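Local coordinates for protein BugD (Bordetella pertussis Tohama I, PDB 2F5X) that binds aspartic acid as a periplasmic solute receptor, probably delivering it to a membrane transporter of the tripartite tricarboxylate type, at residues Met21-Ala26 / Asn33-Leu38; Val51-Gly56 / Thr64-Arg69. All coordinates share one frame; numbering follows the deposited sequence.

Interaction 1: Met21-Ala26 / Asn33-Leu38; sequences MVVPFA and NVARSL. With ASP (aspartic acid), chain D.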
HETATM    1  N   MSE A  21      16.194  -4.120   2.874  1.00 14.21           N
HETATM    2  CA  MSE A  21      14.746  -4.060   3.025  1.00 14.03           C
HETATM    3  C   MSE A  21      14.139  -3.955   1.634  1.00 13.25           C
HETATM    4  O   MSE A  21      14.316  -2.955   0.940  1.00 13.57           O
HETATM    5  CB  MSE A  21      14.347  -2.861   3.886  1.00 14.76           C
HETATM    6  CG  MSE A  21      12.908  -2.383   3.684  1.00 16.91           C
HETATM    7 SE   MSE A  21      12.375  -1.060   5.000  1.00 23.57          SE
HETATM    8  CE  MSE A  21      12.388  -2.263   6.239  1.00 10.64           C
ATOM      9  N   VAL A  22      13.442  -5.005   1.222  1.00 11.94           N
ATOM     10  CA  VAL A  22      12.820  -5.038  -0.099  1.00 10.90           C
ATOM     11  C   VAL A  22      11.446  -4.378  -0.061  1.00 10.28           C
ATOM     12  O   VAL A  22      10.593  -4.736   0.758  1.00 10.20           O
ATOM     13  CB  VAL A  22      12.710  -6.499  -0.617  1.00 10.91           C
ATOM     14  CG1 VAL A  22      11.900  -6.593  -1.936  1.00 11.25           C
ATOM     15  CG2 VAL A  22      14.117  -7.120  -0.753  1.00 11.81           C
ATOM     16  N   VAL A  23      11.254  -3.420  -0.963  1.00  9.32           N
ATOM     17  CA  VAL A  23       9.970  -2.768  -1.204  1.00  8.96           C
ATOM     18  C   VAL A  23       9.524  -3.235  -2.594  1.00  8.52           C
ATOM     19  O   VAL A  23      10.200  -2.929  -3.576  1.00  8.52           O
ATOM     20  CB  VAL A  23      10.152  -1.230  -1.200  1.00  8.80           C
ATOM     21  CG1 VAL A  23       8.908  -0.516  -1.736  1.00  8.66           C
ATOM     22  CG2 VAL A  23      10.478  -0.750   0.201  1.00 10.05           C
ATOM     23  N   PRO A  24       8.452  -4.025  -2.696  1.00  8.49           N
ATOM     24  CA  PRO A  24       8.026  -4.578  -3.995  1.00  8.19           C
ATOM     25  C   PRO A  24       7.406  -3.602  -5.007  1.00  8.54           C
ATOM     26  O   PRO A  24       6.531  -3.996  -5.787  1.00  8.66           O
ATOM     27  CB  PRO A  24       7.001  -5.643  -3.586  1.00  7.89           C
ATOM     28  CG  PRO A  24       7.403  -5.996  -2.142  1.00  8.00           C
ATOM     29  CD  PRO A  24       7.654  -4.589  -1.591  1.00  8.36           C
ATOM     30  N   PHE A  25       7.876  -2.356  -5.015  1.00  8.39           N
ATOM     31  CA  PHE A  25       7.355  -1.323  -5.911  1.00  9.02           C
ATOM     32  C   PHE A  25       8.432  -0.331  -6.276  1.00  8.95           C
ATOM     33  O   PHE A  25       9.461  -0.235  -5.599  1.00  9.14           O
ATOM     34  CB  PHE A  25       6.195  -0.570  -5.249  1.00  8.63           C
ATOM     35  CG  PHE A  25       5.002  -1.438  -4.975  1.00  8.80           C
ATOM     36  CD1 PHE A  25       4.134  -1.794  -6.009  1.00  9.03           C
ATOM     37  CD2 PHE A  25       4.761  -1.919  -3.700  1.00  9.17           C
ATOM     38  CE1 PHE A  25       3.046  -2.618  -5.768  1.00  9.04           C
ATOM     39  CE2 PHE A  25       3.664  -2.741  -3.444  1.00  9.79           C
ATOM     40  CZ  PHE A  25       2.801  -3.088  -4.478  1.00  8.68           C
ATOM     41  N   ALA A  26       8.174   0.422  -7.342  1.00  9.34           N
ATOM     42  CA  ALA A  26       9.113   1.414  -7.839  1.00  9.71           C
ATOM     43  C   ALA A  26       9.482   2.436  -6.772  1.00  9.81           C
ATOM     44  O   ALA A  26       8.654   2.824  -5.941  1.00  9.29           O
ATOM     45  CB  ALA A  26       8.515   2.112  -9.059  1.00  9.68           C
ATOM     46  N   ASN A  33       8.380   5.568   0.318  1.00  9.69           N
ATOM     47  CA  ASN A  33       8.422   6.703   1.243  1.00 10.33           C
ATOM     48  C   ASN A  33       8.411   6.219   2.692  1.00 10.03           C
ATOM     49  O   ASN A  33       9.185   6.701   3.518  1.00 10.41           O
ATOM     50  CB  ASN A  33       7.256   7.665   0.993  1.00 10.91           C
ATOM     51  CG  ASN A  33       7.412   8.463  -0.302  1.00 12.35           C
ATOM     52  OD1 ASN A  33       8.499   8.544  -0.873  1.00 14.47           O
ATOM     53  ND2 ASN A  33       6.321   9.069  -0.756  1.00 14.00           N
ATOM     54  N   VAL A  34       7.535   5.258   2.993  1.00  9.85           N
ATOM     55  CA  VAL A  34       7.481   4.680   4.335  1.00  9.95           C
ATOM     56  C   VAL A  34       8.808   3.984   4.651  1.00 10.29           C
ATOM     57  O   VAL A  34       9.394   4.183   5.713  1.00 10.36           O
ATOM     58  CB  VAL A  34       6.309   3.675   4.473  1.00  9.67           C
ATOM     59  CG1 VAL A  34       6.357   2.961   5.827  1.00  9.43           C
ATOM     60  CG2 VAL A  34       4.972   4.380   4.297  1.00 10.45           C
ATOM     61  N   ALA A  35       9.274   3.176   3.701  1.00 10.70           N
ATOM     62  CA  ALA A  35      10.464   2.358   3.890  1.00 11.14           C
ATOM     63  C   ALA A  35      11.698   3.197   4.167  1.00 11.60           C
ATOM     64  O   ALA A  35      12.465   2.889   5.073  1.00 11.75           O
ATOM     65  CB  ALA A  35      10.689   1.472   2.667  1.00 11.23           C
ATOM     66  N   ARG A  36      11.887   4.276   3.411  1.00 11.87           N
ATOM     67  CA  ARG A  36      13.112   5.043   3.582  1.00 13.19           C
ATOM     68  C   ARG A  36      13.130   5.820   4.895  1.00 13.53           C
ATOM     69  O   ARG A  36      14.182   5.959   5.520  1.00 14.20           O
ATOM     70  CB  ARG A  36      13.408   5.895   2.355  1.00 13.73           C
ATOM     71  CG  ARG A  36      13.904   4.993   1.212  1.00 15.25           C
ATOM     72  CD  ARG A  36      14.141   5.661  -0.095  1.00 17.10           C
ATOM     73  NE  ARG A  36      14.239   4.685  -1.182  1.00 16.59           N
ATOM     74  CZ  ARG A  36      15.379   4.261  -1.716  1.00 17.73           C
ATOM     75  NH1 ARG A  36      16.553   4.709  -1.262  1.00 18.01           N
ATOM     76  NH2 ARG A  36      15.344   3.380  -2.708  1.00 16.96           N
ATOM     77  N   SER A  37      11.963   6.276   5.340  1.00 13.10           N
ATOM     78  CA  SER A  37      11.872   6.932   6.639  1.00 13.53           C
ATOM     79  C   SER A  37      12.093   5.935   7.776  1.00 12.86           C
ATOM     80  O   SER A  37      12.805   6.231   8.735  1.00 12.33           O
ATOM     81  CB  SER A  37      10.533   7.647   6.796  1.00 14.06           C
ATOM     82  OG  SER A  37      10.472   8.747   5.899  1.00 17.44           O
ATOM     83  N   LEU A  38      11.492   4.752   7.654  1.00 12.33           N
ATOM     84  CA  LEU A  38      11.655   3.696   8.651  1.00 12.66           C
ATOM     85  C   LEU A  38      13.091   3.164   8.707  1.00 13.16           C
ATOM     86  O   LEU A  38      13.625   2.881   9.793  1.00 13.27           O
ATOM     87  CB  LEU A  38      10.675   2.549   8.382  1.00 12.65           C
ATOM     88  CG  LEU A  38      10.682   1.408   9.407  1.00 13.35           C
ATOM     89  CD1 LEU A  38      10.382   1.920  10.816  1.00 14.39           C
ATOM     90  CD2 LEU A  38       9.690   0.351   8.989  1.00 14.85           C
TER
HETATM   91  N   ASP D 901       2.169   0.873  -2.497  1.00  7.83           N
HETATM   92  CA  ASP D 901       2.528   0.791  -3.944  1.00  7.79           C
HETATM   93  C   ASP D 901       3.793   1.576  -4.257  1.00  8.12           C
HETATM   94  O   ASP D 901       4.012   1.989  -5.411  1.00  8.63           O
HETATM   95  CB  ASP D 901       1.381   1.294  -4.810  1.00  7.59           C
HETATM   96  CG  ASP D 901       0.166   0.407  -4.728  1.00  7.57           C
HETATM   97  OD1 ASP D 901      -0.905   0.839  -5.215  1.00  7.40           O
HETATM   98  OD2 ASP D 901       0.197  -0.734  -4.198  1.00  8.41           O
HETATM   99  OXT ASP D 901       4.584   1.793  -3.338  1.00  8.21           O
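The first torsion of Val23 (chi1 168°) swings CG1 across from the backbone nitrogen and leaves CG2 beside it, facing the methyl of Ala35; Met21, a selenomethionine in this crystal, runs extended through chi1 and chi2 (158° and 171°), which carries its selenium to the same methyl, and the bend at chi3 only turns the terminal CE. Val23 CG2 to Ala35 CB is 3.3 Å, a close fit for two carbons. Met21 SE meets Ala35 CB less closely, at 3.8 Å. One small methyl is thus met by two side chains from alternate positions of strand 19-23, and alanine suits the place because it lets the helix backbone come close: Val23 CA and Ala35 CA are 7.2 Å apart. A beta-branched valine suits an extended strand and meets the methyl with a short branch, while the long unbranched methionine brings its selenium to it from two residues away; all three are buried.

Beyond the strand the chain enters the ligand pocket. The Phe25 ring lies under the bound aspartic acid, whose CA sits 3.4 Å above the ring plane, over its centre, and Phe25 CG approaches the ligand C at 3.3 Å. This apolar face supports the ligand backbone, whereas polar groups such as Thr31, His81 and Ser151 hydrogen-bond to it.

The contact belongs to a beta-alpha-beta crossover, strand 19-23, helix 30-46, strand 50-54. Val52 and Leu79, on the strands flanking 19-23, also touch Ala35, and helix 266-274 packs against helix 30-46 through Val34, Ser37 and Leu38.

Interaction 2: Val51-Gly56 / Thr64-Arg69; sequences VVENKG and TTQVAR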
ATOM      1  N   VAL A  51      19.238  -0.837   4.020  1.00 17.38           N
ATOM      2  CA  VAL A  51      19.324  -0.448   2.610  1.00 17.06           C
ATOM      3  C   VAL A  51      18.032  -0.836   1.904  1.00 16.45           C
ATOM      4  O   VAL A  51      17.695  -2.020   1.821  1.00 16.39           O
ATOM      5  CB  VAL A  51      20.509  -1.145   1.887  1.00 16.69           C
ATOM      6  CG1 VAL A  51      20.567  -0.736   0.410  1.00 18.34           C
ATOM      7  CG2 VAL A  51      21.835  -0.834   2.579  1.00 18.04           C
ATOM      8  N   VAL A  52      17.320   0.156   1.382  1.00 16.16           N
ATOM      9  CA  VAL A  52      16.063  -0.106   0.680  1.00 15.96           C
ATOM     10  C   VAL A  52      16.345  -0.579  -0.750  1.00 16.10           C
ATOM     11  O   VAL A  52      17.147   0.026  -1.476  1.00 16.30           O
ATOM     12  CB  VAL A  52      15.125   1.131   0.695  1.00 16.14           C
ATOM     13  CG1 VAL A  52      13.904   0.915  -0.197  1.00 15.61           C
ATOM     14  CG2 VAL A  52      14.691   1.457   2.128  1.00 15.79           C
ATOM     15  N   GLU A  53      15.698  -1.677  -1.136  1.00 15.95           N
ATOM     16  CA  GLU A  53      15.789  -2.190  -2.500  1.00 16.03           C
ATOM     17  C   GLU A  53      14.400  -2.215  -3.106  1.00 15.12           C
ATOM     18  O   GLU A  53      13.460  -2.724  -2.493  1.00 15.21           O
ATOM     19  CB  GLU A  53      16.411  -3.586  -2.517  1.00 17.14           C
ATOM     20  CG  GLU A  53      17.828  -3.616  -1.956  1.00 21.37           C
ATOM     21  CD  GLU A  53      18.481  -4.987  -1.995  1.00 26.94           C
ATOM     22  OE1 GLU A  53      17.763  -6.009  -2.081  1.00 28.87           O
ATOM     23  OE2 GLU A  53      19.730  -5.039  -1.922  1.00 30.48           O
ATOM     24  N   ASN A  54      14.267  -1.656  -4.301  1.00 13.36           N
ATOM     25  CA  ASN A  54      12.963  -1.596  -4.955  1.00 12.79           C
ATOM     26  C   ASN A  54      12.844  -2.690  -5.988  1.00 12.69           C
ATOM     27  O   ASN A  54      13.667  -2.771  -6.893  1.00 13.20           O
ATOM     28  CB  ASN A  54      12.748  -0.217  -5.575  1.00 12.46           C
ATOM     29  CG  ASN A  54      12.747   0.873  -4.538  1.00 11.78           C
ATOM     30  OD1 ASN A  54      13.773   1.512  -4.292  1.00 12.38           O
ATOM     31  ND2 ASN A  54      11.597   1.081  -3.902  1.00 10.42           N
ATOM     32  N   LYS A  55      11.836  -3.547  -5.840  1.00 12.93           N
ATOM     33  CA  LYS A  55      11.678  -4.679  -6.747  1.00 13.31           C
ATOM     34  C   LYS A  55      10.237  -4.767  -7.215  1.00 12.80           C
ATOM     35  O   LYS A  55       9.435  -5.529  -6.674  1.00 12.83           O
ATOM     36  CB  LYS A  55      12.134  -5.984  -6.070  1.00 13.46           C
ATOM     37  CG  LYS A  55      13.617  -6.000  -5.671  1.00 17.02           C
ATOM     38  CD  LYS A  55      14.543  -5.947  -6.903  1.00 21.92           C
ATOM     39  CE  LYS A  55      15.920  -5.344  -6.578  1.00 25.17           C
ATOM     40  NZ  LYS A  55      16.132  -3.938  -7.087  1.00 29.09           N
ATOM     41  N   GLY A  56       9.908  -3.957  -8.214  1.00 13.32           N
ATOM     42  CA  GLY A  56       8.546  -3.871  -8.716  1.00 13.12           C
ATOM     43  C   GLY A  56       8.192  -4.982  -9.691  1.00 13.05           C
ATOM     44  O   GLY A  56       9.075  -5.655 -10.247  1.00 13.82           O
ATOM     45  N   THR A  64       7.696  -9.657  -3.035  1.00  8.57           N
ATOM     46  CA  THR A  64       7.312 -10.494  -1.902  1.00  8.86           C
ATOM     47  C   THR A  64       7.918 -11.881  -2.042  1.00  9.12           C
ATOM     48  O   THR A  64       8.473 -12.433  -1.081  1.00  9.39           O
ATOM     49  CB  THR A  64       5.788 -10.563  -1.794  1.00  8.35           C
ATOM     50  OG1 THR A  64       5.288  -9.251  -1.479  1.00  9.28           O
ATOM     51  CG2 THR A  64       5.374 -11.450  -0.590  1.00  8.01           C
ATOM     52  N   THR A  65       7.834 -12.418  -3.256  1.00  9.54           N
ATOM     53  CA  THR A  65       8.382 -13.725  -3.567  1.00 10.16           C
ATOM     54  C   THR A  65       9.894 -13.742  -3.389  1.00 10.06           C
ATOM     55  O   THR A  65      10.444 -14.725  -2.872  1.00 10.49           O
ATOM     56  CB  THR A  65       8.005 -14.117  -5.002  1.00 10.14           C
ATOM     57  OG1 THR A  65       6.592 -14.322  -5.054  1.00 11.10           O
ATOM     58  CG2 THR A  65       8.579 -15.491  -5.371  1.00 11.56           C
ATOM     59  N   GLN A  66      10.554 -12.656  -3.800  1.00 10.38           N
ATOM     60  CA  GLN A  66      12.001 -12.550  -3.644  1.00 11.10           C
ATOM     61  C   GLN A  66      12.434 -12.756  -2.190  1.00 11.10           C
ATOM     62  O   GLN A  66      13.363 -13.523  -1.913  1.00 11.51           O
ATOM     63  CB  GLN A  66      12.528 -11.219  -4.180  1.00 11.62           C
ATOM     64  CG  GLN A  66      14.041 -11.125  -4.075  1.00 14.86           C
ATOM     65  CD  GLN A  66      14.580  -9.808  -4.573  1.00 19.49           C
ATOM     66  OE1 GLN A  66      14.393  -9.462  -5.742  1.00 22.43           O
ATOM     67  NE2 GLN A  66      15.254  -9.068  -3.694  1.00 22.57           N
ATOM     68  N   VAL A  67      11.764 -12.079  -1.263  1.00 10.53           N
ATOM     69  CA  VAL A  67      12.083 -12.263   0.148  1.00 10.09           C
ATOM     70  C   VAL A  67      11.683 -13.659   0.621  1.00 10.31           C
ATOM     71  O   VAL A  67      12.421 -14.283   1.398  1.00 10.53           O
ATOM     72  CB  VAL A  67      11.489 -11.150   1.048  1.00  9.75           C
ATOM     73  CG1 VAL A  67      11.873 -11.365   2.513  1.00 10.55           C
ATOM     74  CG2 VAL A  67      11.989  -9.797   0.592  1.00 10.40           C
ATOM     75  N   ALA A  68      10.550 -14.177   0.143  1.00 10.55           N
ATOM     76  CA  ALA A  68      10.156 -15.541   0.531  1.00 11.32           C
ATOM     77  C   ALA A  68      11.254 -16.557   0.205  1.00 11.91           C
ATOM     78  O   ALA A  68      11.455 -17.516   0.955  1.00 12.46           O
ATOM     79  CB  ALA A  68       8.838 -15.950  -0.129  1.00 10.68           C
ATOM     80  N   ARG A  69      11.962 -16.322  -0.902  1.00 12.31           N
ATOM     81  CA  ARG A  69      13.009 -17.220  -1.391  1.00 13.48           C
ATOM     82  C   ARG A  69      14.434 -16.834  -0.957  1.00 13.38           C
ATOM     83  O   ARG A  69      15.400 -17.511  -1.319  1.00 13.85           O
ATOM     84  CB  ARG A  69      12.935 -17.309  -2.921  1.00 13.76           C
ATOM     85  CG  ARG A  69      11.624 -17.879  -3.442  1.00 16.47           C
ATOM     86  CD  ARG A  69      11.536 -17.948  -4.963  1.00 21.76           C
ATOM     87  NE  ARG A  69      11.875 -19.278  -5.472  1.00 27.97           N
ATOM     88  CZ  ARG A  69      12.797 -19.532  -6.404  1.00 29.83           C
ATOM     89  NH1 ARG A  69      13.506 -18.547  -6.948  1.00 31.92           N
ATOM     90  NH2 ARG A  69      13.020 -20.784  -6.785  1.00 30.58           N
TER
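This is a small surface contact between the end of strand 50-54, with the residue just after it, and helix 61-68, made by long side chains that bridge well-separated backbones: Lys55 CA and Gln66 CA are the nearest pair, at 8.5 Å. Only 100 Å² is buried, and the main touch is between the methylene part of Lys55 and the amide end of Gln66. Gln66 OE1 lies 3.5 Å from Lys55 CG and 3.7 Å from Lys55 CD, a van der Waals approach rather than a polar bond. Gln66 gets there by stretching straight out from the helix, with CG anti to the backbone N (chi1 -178°) and the next bond extended too.

Lys55 takes the opposite course. Its chain bends at chi2 (-65°) and again at chi4, curling the ammonium group back over its own strand, where NZ gives a 2.7 Å hydrogen bond to Asn54 O from well above the carbonyl plane. The charge is therefore led away from Gln66 while the CH2 groups face it, an arrangement that lysine's long methylene chain allows, although a crystal neighbour touching Lys55 may influence the curl. Glu53 adds a longer approach, OE1 to Gln66 NE2 at 4.3 Å, at most a weak electrostatic attraction.

Helix 61-68 lies on the face of the sheet over strand 19-23, the neighbour of strand 50-54: Gln66 rests on Val22, and Thr64 and Val67 reach Leu78 of strand 76-81. On the other face, strand 50-54 sends Val52 against helix 30-46.

Interactions 1 and 2 lie on opposite faces of one parallel sheet region, their centres 10 Å apart. Strand 19-23 is the shared element. Probable backbone hydrogen bonds, Met21 N to Val51 O and Val23 N to Glu53 O, both 2.8 Å, join it to strand 50-54, while Val22 CB packs on Val67 CG2 at 3.6 Å. Helices 30-46 and 61-68 thereby sandwich the sheet in a doubly wound alpha/beta arrangement. Interaction 1 leads directly into the aspartic acid pocket through Phe25; in interaction 2, the Lys55 side chain stays about 11 Å from the ligand. Asn54 ties the two together: its ND2 bonds Phe25 O and its OD1 accepts from Arg36 NH2.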